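LRA-12 (Uncultured bacterium, PDB 5AEB) probably hydrolyses beta-lactam antibiotics, carbapenems among them, as a class B3 metallo-beta-lactamase with two zinc ions in its active site. Local coordinates at residues M186-I191 against D259-E264; A15-P20 against T35-C40. All blocks are in the same frame, centred on the assembly; numbering follows the deposited sequence.

Both contacts border the di-zinc centre of the metallo-beta-lactamase fold, and they do so from separate parts of the chain. Along the sequence, both segments of contact 2 precede those of contact 1; their centres lie 22 Å apart and their nearest atoms about 9 Å apart, so they do not touch. Contact 2 sets Trp17, Asp37 and Leu38 beside the second zinc site of Asp88, His89 and His227, with the Leu38 side chain about 5 Å from a zinc ion. In contact 1 the loop 186-191 brings the Thr188 side chain to about 6 Å from a zinc ion, next to His161 of the first site, while helix 251-267 backs the loop.

Contact 1 (M186-I191 against D259-E264); sequences MPTIVI and DKLQKE
Apolar packing carries most of this contact, and Leu261 does the greater part of it. Its CB points from helix 251-267 toward the loop 186-191, and the two methyls at the end of the side chain divide the work. Against the pyrrolidine ring, Leu261 CD1 lies 3.5 Å from Pro187 CD, a tight fit for two carbons, with the two side chains crossing at about a right angle. Leu261 CD1 also reaches Met186 CB at 3.8 Å. Leu261 CD2 instead lies alongside Thr188, 3.5 Å from Thr188 CG2. The branched leucine thus spans three successive loop residues. With CG2 anti to the carbonyl carbon and OG1 at chi1 58°, Thr188 offers its methyl, not its hydroxyl, to Leu261. One turn further on, CD1 of Ile189 meets the aliphatic CG of Glu264 at 3.8 Å; a long acid suits this place because its methylene can pack while OE2 goes on to a weak hydrogen bond with Asn270.

The polar link is indirect. A water donates to Pro187 O at 2.8 Å and to Leu261 O at 2.7 Å, bridging the two backbones beside the leucine. Pro187 is the centre of an inverse gamma turn, closed by Thr188 N bonding to Met186 O, and proline suits the bend because its ring already restricts phi. Pro187 also packs on Leu212 and Met215 of helix 204-216, so the turn touches both helices.

Thr188 O accepts a hydrogen bond from Tyr208 OH and a weak one from His161 ND1, a zinc ligand. Apolar packing and one bridging water therefore join the helix to a loop that Tyr208 also holds, and within that loop Thr188 O probably helps to orient His161.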
loop_
_atom_site.group_PDB
_atom_site.type_symbol
_atom_site.label_atom_id
_atom_site.label_comp_id
_atom_site.label_asym_id
_atom_site.label_seq_id
_atom_site.Cartn_x
_atom_site.Cartn_y
_atom_site.Cartn_z
ATOM N N MET A 186 1.635 5.931 -4.791
ATOM C CA MET A 186 2.100 6.874 -5.851
ATOM C C MET A 186 1.257 6.674 -7.140
ATOM O O MET A 186 0.993 5.533 -7.526
ATOM C CB MET A 186 3.606 6.702 -6.133
ATOM C CG MET A 186 4.490 6.807 -4.874
ATOM S SD MET A 186 4.069 8.243 -3.872
ATOM C CE MET A 186 4.892 9.555 -4.778
ATOM N N PRO A 187 0.833 7.774 -7.796
ATOM C CA PRO A 187 -0.014 7.671 -8.998
ATOM C C PRO A 187 0.785 7.316 -10.248
ATOM O O PRO A 187 0.924 8.122 -11.153
ATOM C CB PRO A 187 -0.616 9.074 -9.116
ATOM C CG PRO A 187 0.456 9.956 -8.538
ATOM C CD PRO A 187 1.047 9.183 -7.398
ATOM N N THR A 188 1.324 6.114 -10.278
ATOM C CA THR A 188 1.991 5.639 -11.445
ATOM C C THR A 188 0.905 5.202 -12.433
ATOM O O THR A 188 -0.231 4.916 -12.032
ATOM C CB THR A 188 2.938 4.485 -11.082
ATOM O OG1 THR A 188 2.189 3.431 -10.456
ATOM C CG2 THR A 188 4.065 4.985 -10.105
ATOM N N ILE A 189 1.256 5.199 -13.710
ATOM C CA ILE A 189 0.357 4.790 -14.773
ATOM C C ILE A 189 0.738 3.402 -15.262
ATOM O O ILE A 189 1.912 3.110 -15.581
ATOM C CB ILE A 189 0.362 5.796 -15.940
ATOM C CG1 ILE A 189 -0.133 7.162 -15.442
ATOM C CG2 ILE A 189 -0.444 5.269 -17.136
ATOM C CD1 ILE A 189 0.125 8.274 -16.424
ATOM N N VAL A 190 -0.273 2.561 -15.346
ATOM C CA VAL A 190 -0.078 1.151 -15.583
ATOM C C VAL A 190 -0.281 0.824 -17.074
ATOM O O VAL A 190 0.275 -0.143 -17.577
ATOM C CB VAL A 190 -1.038 0.351 -14.651
ATOM C CG1 VAL A 190 -1.388 -1.020 -15.204
ATOM C CG2 VAL A 190 -0.443 0.232 -13.264
ATOM N N ILE A 191 -1.082 1.632 -17.757
ATOM C CA ILE A 191 -1.422 1.393 -19.162
ATOM C C ILE A 191 -0.355 1.915 -20.124
ATOM O O ILE A 191 0.385 2.852 -19.819
ATOM C CB ILE A 191 -2.797 1.993 -19.548
ATOM C CG1 ILE A 191 -3.076 3.280 -18.760
ATOM C CG2 ILE A 191 -3.885 0.976 -19.263
ATOM C CD1 ILE A 191 -3.433 4.502 -19.576
ATOM N N ASP A 259 6.447 15.112 -9.439
ATOM C CA ASP A 259 6.829 15.837 -10.638
ATOM C C ASP A 259 6.928 14.862 -11.813
ATOM O O ASP A 259 6.252 15.045 -12.818
ATOM C CB ASP A 259 8.183 16.510 -10.406
ATOM C CG ASP A 259 8.409 17.691 -11.299
ATOM O OD1 ASP A 259 7.578 17.974 -12.189
ATOM O OD2 ASP A 259 9.438 18.363 -11.107
ATOM N N LYS A 260 7.762 13.827 -11.662
ATOM C CA LYS A 260 7.906 12.755 -12.653
ATOM C C LYS A 260 6.561 12.121 -13.023
ATOM O O LYS A 260 6.253 11.934 -14.194
ATOM C CB LYS A 260 8.842 11.691 -12.137
ATOM C CG LYS A 260 10.305 12.056 -12.343
ATOM C CD LYS A 260 11.199 11.586 -11.199
ATOM C CE LYS A 260 11.327 10.059 -11.155
ATOM N NZ LYS A 260 11.537 9.527 -9.776
ATOM N N LEU A 261 5.733 11.844 -12.027
ATOM C CA LEU A 261 4.473 11.209 -12.309
ATOM C C LEU A 261 3.493 12.182 -12.998
ATOM O O LEU A 261 2.640 11.761 -13.776
ATOM C CB LEU A 261 3.891 10.580 -11.042
ATOM C CG LEU A 261 4.743 9.499 -10.355
ATOM C CD1 LEU A 261 4.102 9.172 -9.032
ATOM C CD2 LEU A 261 4.936 8.234 -11.194
ATOM N N GLN A 262 3.635 13.467 -12.704
ATOM C CA GLN A 262 2.880 14.531 -13.372
ATOM C C GLN A 262 3.203 14.583 -14.882
ATOM O O GLN A 262 2.285 14.587 -15.704
ATOM C CB GLN A 262 3.155 15.870 -12.694
ATOM C CG GLN A 262 2.702 17.105 -13.461
ATOM C CD GLN A 262 1.192 17.242 -13.480
ATOM O OE1 GLN A 262 0.517 16.984 -12.480
ATOM N NE2 GLN A 262 0.651 17.623 -14.630
ATOM N N LYS A 263 4.500 14.599 -15.227
ATOM C CA LYS A 263 4.960 14.549 -16.627
ATOM C C LYS A 263 4.441 13.296 -17.347
ATOM O O LYS A 263 4.101 13.340 -18.539
ATOM C CB LYS A 263 6.485 14.582 -16.707
ATOM C CG LYS A 263 7.138 15.803 -16.054
ATOM C CD LYS A 263 6.426 17.097 -16.442
ATOM C CE LYS A 263 6.529 18.166 -15.370
ATOM N NZ LYS A 263 7.942 18.579 -15.145
ATOM N N GLU A 264 4.412 12.181 -16.611
ATOM C CA GLU A 264 3.911 10.926 -17.107
ATOM C C GLU A 264 2.417 11.047 -17.441
ATOM O O GLU A 264 1.979 10.629 -18.516
ATOM C CB GLU A 264 4.163 9.833 -16.079
ATOM C CG GLU A 264 3.885 8.436 -16.577
ATOM C CD GLU A 264 4.792 8.055 -17.711
ATOM O OE1 GLU A 264 4.633 8.600 -18.818
ATOM O OE2 GLU A 264 5.678 7.212 -17.499
HETATM O O HOH W 1 2.021 9.112 -13.480
#

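Contact 2 (A15-P20 against T35-C40)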
loop_
_atom_site.group_PDB
_atom_site.type_symbol
_atom_site.label_atom_id
_atom_site.label_comp_id
_atom_site.label_asym_id
_atom_site.label_seq_id
_atom_site.Cartn_x
_atom_site.Cartn_y
_atom_site.Cartn_z
ATOM N N ALA A 15 12.878 -10.355 -9.466
ATOM C CA ALA A 15 13.206 -11.199 -8.311
ATOM C C ALA A 15 13.042 -10.518 -6.947
ATOM O O ALA A 15 12.750 -11.184 -5.963
ATOM C CB ALA A 15 14.612 -11.765 -8.437
ATOM N N ASP A 16 13.254 -9.205 -6.889
ATOM C CA ASP A 16 13.101 -8.430 -5.647
ATOM C C ASP A 16 11.674 -8.447 -5.063
ATOM O O ASP A 16 11.494 -8.157 -3.874
ATOM C CB ASP A 16 13.575 -6.975 -5.853
ATOM C CG ASP A 16 15.103 -6.856 -5.930
ATOM O OD1 ASP A 16 15.807 -7.844 -5.619
ATOM O OD2 ASP A 16 15.617 -5.774 -6.296
ATOM N N TRP A 17 10.669 -8.774 -5.886
ATOM C CA TRP A 17 9.299 -8.879 -5.389
ATOM C C TRP A 17 9.150 -9.993 -4.388
ATOM O O TRP A 17 8.433 -9.859 -3.428
ATOM C CB TRP A 17 8.317 -9.022 -6.542
ATOM C CG TRP A 17 8.053 -7.727 -7.285
ATOM C CD1 TRP A 17 8.801 -6.542 -7.255
ATOM C CD2 TRP A 17 6.955 -7.449 -8.227
ATOM N NE1 TRP A 17 8.230 -5.587 -8.061
ATOM C CE2 TRP A 17 7.148 -6.065 -8.690
ATOM C CE3 TRP A 17 5.896 -8.189 -8.734
ATOM C CZ2 TRP A 17 6.280 -5.461 -9.598
ATOM C CZ3 TRP A 17 5.020 -7.563 -9.633
ATOM C CH2 TRP A 17 5.216 -6.236 -10.063
ATOM N N SER A 18 9.847 -11.100 -4.582
ATOM C CA SER A 18 9.775 -12.210 -3.639
ATOM C C SER A 18 10.987 -12.320 -2.719
ATOM O O SER A 18 10.958 -13.079 -1.762
ATOM C CB SER A 18 9.581 -13.526 -4.395
ATOM O OG SER A 18 10.653 -13.675 -5.303
ATOM N N LYS A 19 12.040 -11.553 -2.995
ATOM C CA LYS A 19 13.244 -11.560 -2.167
ATOM C C LYS A 19 12.976 -11.151 -0.694
ATOM O O LYS A 19 12.482 -10.067 -0.443
ATOM C CB LYS A 19 14.282 -10.649 -2.820
ATOM C CG LYS A 19 15.645 -10.625 -2.148
ATOM C CD LYS A 19 16.674 -10.047 -3.094
ATOM C CE LYS A 19 18.077 -10.143 -2.498
ATOM N NZ LYS A 19 18.343 -9.014 -1.565
ATOM N N PRO A 20 13.282 -12.025 0.284
ATOM C CA PRO A 20 13.049 -11.630 1.695
ATOM C C PRO A 20 13.908 -10.457 2.152
ATOM O O PRO A 20 15.028 -10.271 1.672
ATOM C CB PRO A 20 13.438 -12.887 2.499
ATOM C CG PRO A 20 14.203 -13.764 1.541
ATOM C CD PRO A 20 13.657 -13.454 0.171
ATOM N N THR A 35 8.632 -7.451 1.451
ATOM C CA THR A 35 9.754 -8.043 0.763
ATOM C C THR A 35 10.751 -6.955 0.416
ATOM O O THR A 35 10.624 -5.817 0.851
ATOM C CB THR A 35 9.336 -8.828 -0.506
ATOM O OG1 THR A 35 8.882 -7.935 -1.537
ATOM C CG2 THR A 35 8.290 -9.864 -0.169
ATOM N N TYR A 36 11.759 -7.315 -0.355
ATOM C CA TYR A 36 12.785 -6.372 -0.699
ATOM C C TYR A 36 12.176 -5.180 -1.472
ATOM O O TYR A 36 12.609 -4.050 -1.246
ATOM C CB TYR A 36 13.935 -7.045 -1.458
ATOM C CG TYR A 36 15.107 -6.118 -1.671
ATOM C CD1 TYR A 36 15.140 -5.280 -2.783
ATOM C CD2 TYR A 36 16.184 -6.071 -0.764
ATOM C CE1 TYR A 36 16.188 -4.410 -3.001
ATOM C CE2 TYR A 36 17.255 -5.201 -0.978
ATOM C CZ TYR A 36 17.244 -4.369 -2.098
ATOM O OH TYR A 36 18.256 -3.477 -2.362
ATOM N N ASP A 37 11.181 -5.429 -2.330
ATOM C CA ASP A 37 10.433 -4.359 -3.047
ATOM C C ASP A 37 8.912 -4.232 -2.778
ATOM O O ASP A 37 8.357 -3.159 -2.958
ATOM C CB ASP A 37 10.669 -4.398 -4.565
ATOM C CG ASP A 37 10.283 -3.073 -5.258
ATOM O OD1 ASP A 37 10.795 -1.987 -4.890
ATOM O OD2 ASP A 37 9.460 -3.106 -6.181
ATOM N N LEU A 38 8.227 -5.301 -2.367
ATOM C CA LEU A 38 6.785 -5.174 -2.067
ATOM C C LEU A 38 6.574 -4.761 -0.620
ATOM O O LEU A 38 6.826 -5.516 0.307
ATOM C CB LEU A 38 5.995 -6.428 -2.457
ATOM C CG LEU A 38 6.302 -6.892 -3.888
ATOM C CD1 LEU A 38 5.475 -8.113 -4.273
ATOM C CD2 LEU A 38 6.036 -5.746 -4.864
ATOM N N ALA A 39 6.127 -3.528 -0.438
ATOM C CA ALA A 39 6.111 -2.900 0.884
ATOM C C ALA A 39 4.857 -3.287 1.622
ATOM O O ALA A 39 3.733 -3.119 1.119
ATOM C CB ALA A 39 6.212 -1.394 0.755
ATOM N N CYS A 40 5.059 -3.851 2.805
ATOM C CA CYS A 40 3.978 -4.206 3.714
ATOM C C CYS A 40 4.325 -3.599 5.054
ATOM O O CYS A 40 5.513 -3.542 5.445
ATOM C CB CYS A 40 3.879 -5.717 3.857
ATOM S SG CYS A 40 3.732 -6.515 2.250
#
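Leu38 lays its CD2 methyl over one face of the Trp17 indole, 3.6 Å from the centroid of the five-membered ring and only 7° off its normal, a CH-pi contact. The other methyl, CD1, turns to Trp17 CB. A broad aromatic suits this place because it can take an aliphatic branch on a face while its N-H serves a polar neighbour: NE1 makes a weak, bent bond of 3.3 Å to Asp37 OD2, with carboxylate and ring planes just 16° apart. The firmer partners of that carboxylate are His227 ND1, on OD2, and Ser229 N, on OD1. Asp37 is thus a second-shell residue that probably orients His227 on its zinc.

Between strands 30-32 and 41-45, the turn 35-38 is an ST motif. Thr35 OG1 stands between its own backbone N and carbonyl carbon (chi1 70°), where it accepts from Leu38 N and donates to Trp17 O at 2.7 Å, approaching from above the carbonyl plane. One hydroxyl thereby braces the turn and ties it to the N-terminal segment.

The Tyr36 ring runs alongside two charged side chains, Lys19 near CD2 and Asp16 near CD1, whose carboxylate is tilted, neither parallel nor perpendicular, to the ring. Tyrosine suits this place because its flat ring can border both and still stack with His234. On the backbone, Tyr36 N donates to Lys19 O at 2.8 Å and Asp37 N to Asp16 O at 3.2 Å.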